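Local coordinates for protein CSOR (Streptomyces lividans, PDB 4ADZ) that probably represses transcription of copper-responsive genes by binding operator DNA in its copper-free form and letting go when copper is bound, at residues Arg66-Met71 with Leu82-Ala87. Residues are numbered along the deposited sequence; the frame is centred on the assembly and turned at random.
Sequences RGLQRM and LTQVSA. With SO4 (sulfate ion), chain D; SO4 (sulfate ion), chain F.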
loop_
_atom_site.group_PDB
_atom_site.type_symbol
_atom_site.label_atom_id
_atom_site.label_comp_id
_atom_site.label_asym_id
_atom_site.label_seq_id
_atom_site.Cartn_x
_atom_site.Cartn_y
_atom_site.Cartn_z
ATOM N N ARG A 66 -8.723 18.194 -9.443
ATOM C CA ARG A 66 -9.800 19.076 -9.840
ATOM C C ARG A 66 -11.017 18.276 -10.268
ATOM O O ARG A 66 -12.149 18.657 -9.949
ATOM C CB ARG A 66 -9.354 20.043 -10.958
ATOM C CG ARG A 66 -8.384 21.095 -10.404
ATOM C CD ARG A 66 -8.162 22.266 -11.375
ATOM N NE ARG A 66 -7.730 21.778 -12.645
ATOM C CZ ARG A 66 -6.462 21.628 -13.050
ATOM N NH1 ARG A 66 -5.472 21.994 -12.318
ATOM N NH2 ARG A 66 -6.226 21.123 -14.213
ATOM N N GLY A 67 -10.777 17.217 -11.026
ATOM C CA GLY A 67 -11.799 16.225 -11.368
ATOM C C GLY A 67 -12.530 15.627 -10.191
ATOM O O GLY A 67 -13.783 15.558 -10.178
ATOM N N LEU A 68 -11.789 15.229 -9.164
ATOM C CA LEU A 68 -12.406 14.775 -7.940
ATOM C C LEU A 68 -13.319 15.825 -7.306
ATOM O O LEU A 68 -14.406 15.509 -6.783
ATOM C CB LEU A 68 -11.345 14.367 -6.905
ATOM C CG LEU A 68 -10.630 13.062 -7.213
ATOM C CD1 LEU A 68 -9.416 12.939 -6.271
ATOM C CD2 LEU A 68 -11.625 11.898 -7.129
ATOM N N GLN A 69 -12.879 17.087 -7.288
ATOM C CA GLN A 69 -13.732 18.140 -6.692
ATOM C C GLN A 69 -15.043 18.293 -7.453
ATOM O O GLN A 69 -16.084 18.435 -6.825
ATOM C CB GLN A 69 -12.976 19.486 -6.678
ATOM C CG GLN A 69 -11.719 19.378 -5.821
ATOM C CD GLN A 69 -10.777 20.584 -5.916
ATOM O OE1 GLN A 69 -10.071 20.741 -6.916
ATOM N NE2 GLN A 69 -10.730 21.408 -4.874
ATOM N N ARG A 70 -14.963 18.277 -8.767
ATOM C CA ARG A 70 -16.152 18.370 -9.637
ATOM C C ARG A 70 -17.057 17.163 -9.404
ATOM O O ARG A 70 -18.288 17.300 -9.370
ATOM C CB ARG A 70 -15.811 18.452 -11.102
ATOM C CG ARG A 70 -15.193 19.810 -11.469
ATOM C CD ARG A 70 -15.163 19.998 -12.967
ATOM N NE ARG A 70 -14.313 19.042 -13.649
ATOM C CZ ARG A 70 -12.998 19.154 -13.811
ATOM N NH1 ARG A 70 -12.302 20.222 -13.357
ATOM N NH2 ARG A 70 -12.384 18.230 -14.513
ATOM N N MET A 71 -16.486 15.985 -9.223
ATOM C CA MET A 71 -17.339 14.793 -8.969
ATOM C C MET A 71 -18.077 14.912 -7.674
ATOM O O MET A 71 -19.275 14.558 -7.580
ATOM C CB MET A 71 -16.494 13.513 -8.972
ATOM C CG MET A 71 -15.977 13.135 -10.316
ATOM S SD MET A 71 -14.636 11.873 -10.230
ATOM C CE MET A 71 -15.565 10.394 -10.482
ATOM N N LEU A 82 -14.094 6.881 -5.860
ATOM C CA LEU A 82 -13.014 6.003 -5.387
ATOM C C LEU A 82 -12.132 5.513 -6.488
ATOM O O LEU A 82 -10.896 5.542 -6.376
ATOM C CB LEU A 82 -13.546 4.844 -4.564
ATOM C CG LEU A 82 -14.255 5.176 -3.270
ATOM C CD1 LEU A 82 -14.778 3.898 -2.551
ATOM C CD2 LEU A 82 -13.356 5.955 -2.344
ATOM N N THR A 83 -12.695 5.140 -7.632
ATOM C CA THR A 83 -11.885 4.750 -8.751
ATOM C C THR A 83 -10.881 5.847 -9.190
ATOM O O THR A 83 -9.702 5.569 -9.493
ATOM C CB THR A 83 -12.780 4.309 -9.939
ATOM O OG1 THR A 83 -13.541 3.197 -9.503
ATOM C CG2 THR A 83 -11.951 3.916 -11.200
ATOM N N GLN A 84 -11.359 7.089 -9.251
ATOM C CA GLN A 84 -10.530 8.234 -9.621
ATOM C C GLN A 84 -9.509 8.544 -8.491
ATOM O O GLN A 84 -8.387 8.943 -8.812
ATOM C CB GLN A 84 -11.419 9.442 -9.836
ATOM C CG GLN A 84 -10.708 10.743 -10.103
ATOM C CD GLN A 84 -10.180 10.923 -11.493
ATOM O OE1 GLN A 84 -10.181 9.981 -12.363
ATOM N NE2 GLN A 84 -9.752 12.208 -11.761
ATOM N N VAL A 85 -9.891 8.355 -7.229
ATOM C CA VAL A 85 -8.923 8.529 -6.106
ATOM C C VAL A 85 -7.758 7.546 -6.327
ATOM O O VAL A 85 -6.541 7.899 -6.185
ATOM C CB VAL A 85 -9.509 8.402 -4.710
ATOM C CG1 VAL A 85 -8.417 8.358 -3.553
ATOM C CG2 VAL A 85 -10.570 9.506 -4.434
ATOM N N SER A 86 -8.070 6.292 -6.661
ATOM C CA SER A 86 -7.062 5.262 -6.787
ATOM C C SER A 86 -6.176 5.581 -7.980
ATOM O O SER A 86 -4.939 5.446 -7.911
ATOM C CB SER A 86 -7.755 3.864 -6.915
ATOM O OG SER A 86 -8.324 3.510 -5.662
ATOM N N ALA A 87 -6.750 6.086 -9.065
ATOM C CA ALA A 87 -5.954 6.501 -10.173
ATOM C C ALA A 87 -4.971 7.627 -9.790
ATOM O O ALA A 87 -3.832 7.612 -10.285
ATOM C CB ALA A 87 -6.790 6.911 -11.378
HETATM S S SO4 D . -9.897 21.508 -15.745
HETATM O O1 SO4 D . -9.685 20.825 -14.431
HETATM O O2 SO4 D . -10.809 22.611 -15.348
HETATM O O3 SO4 D . -10.570 20.622 -16.737
HETATM O O4 SO4 D . -8.614 21.857 -16.306
HETATM S S SO4 F . -5.582 24.712 -9.975
HETATM O O1 SO4 F . -5.544 23.308 -10.371
HETATM O O2 SO4 F . -6.574 24.834 -8.871
HETATM O O3 SO4 F . -5.955 25.630 -11.075
HETATM O O4 SO4 F . -4.223 25.108 -9.507
#
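L68 meets Q84 where two antiparallel helical segments, 66-71 and 82-87, pack side by side; their axes come within 10.1 Å of each other, at 168°. The packing is apolar: CD2 of L68 lies 3.3 Å from CG of Q84, a tight approach, so the aliphatic part of the glutamine does the touching. The same CD2 reaches CG2 of V85 at 3.8 Å, the two side chains meeting nearly at right angles. On the next turn, SD of M71 rests 4.1 Å from CB of Q84.

The polar end of Q84 is used differently. With CG anti to the backbone N (chi1 175°) and a bend at chi2, the side chain carries its amide alongside G67, and NE2 donates to the main-chain O of Q64, one turn before L68.

Away from this interface, R66 and R70 share a sulfate, probably from the crystallisation liquor. Its O1 accepts from NE of R66 at 2.8 Å, an almost straight bond (172°) at the guanidinium edge, and from NH1 of R70 at 2.9 Å.

The contact joins helices 48-73 and 78-114 close to their short connection, as one end of an antiparallel hairpin in the all-helical CsoR fold. L68 and M71 also touch I81, one turn before V85 on helix 78-114, and M71 reaches D80 as well, while F95 of the second subunit packs on V85.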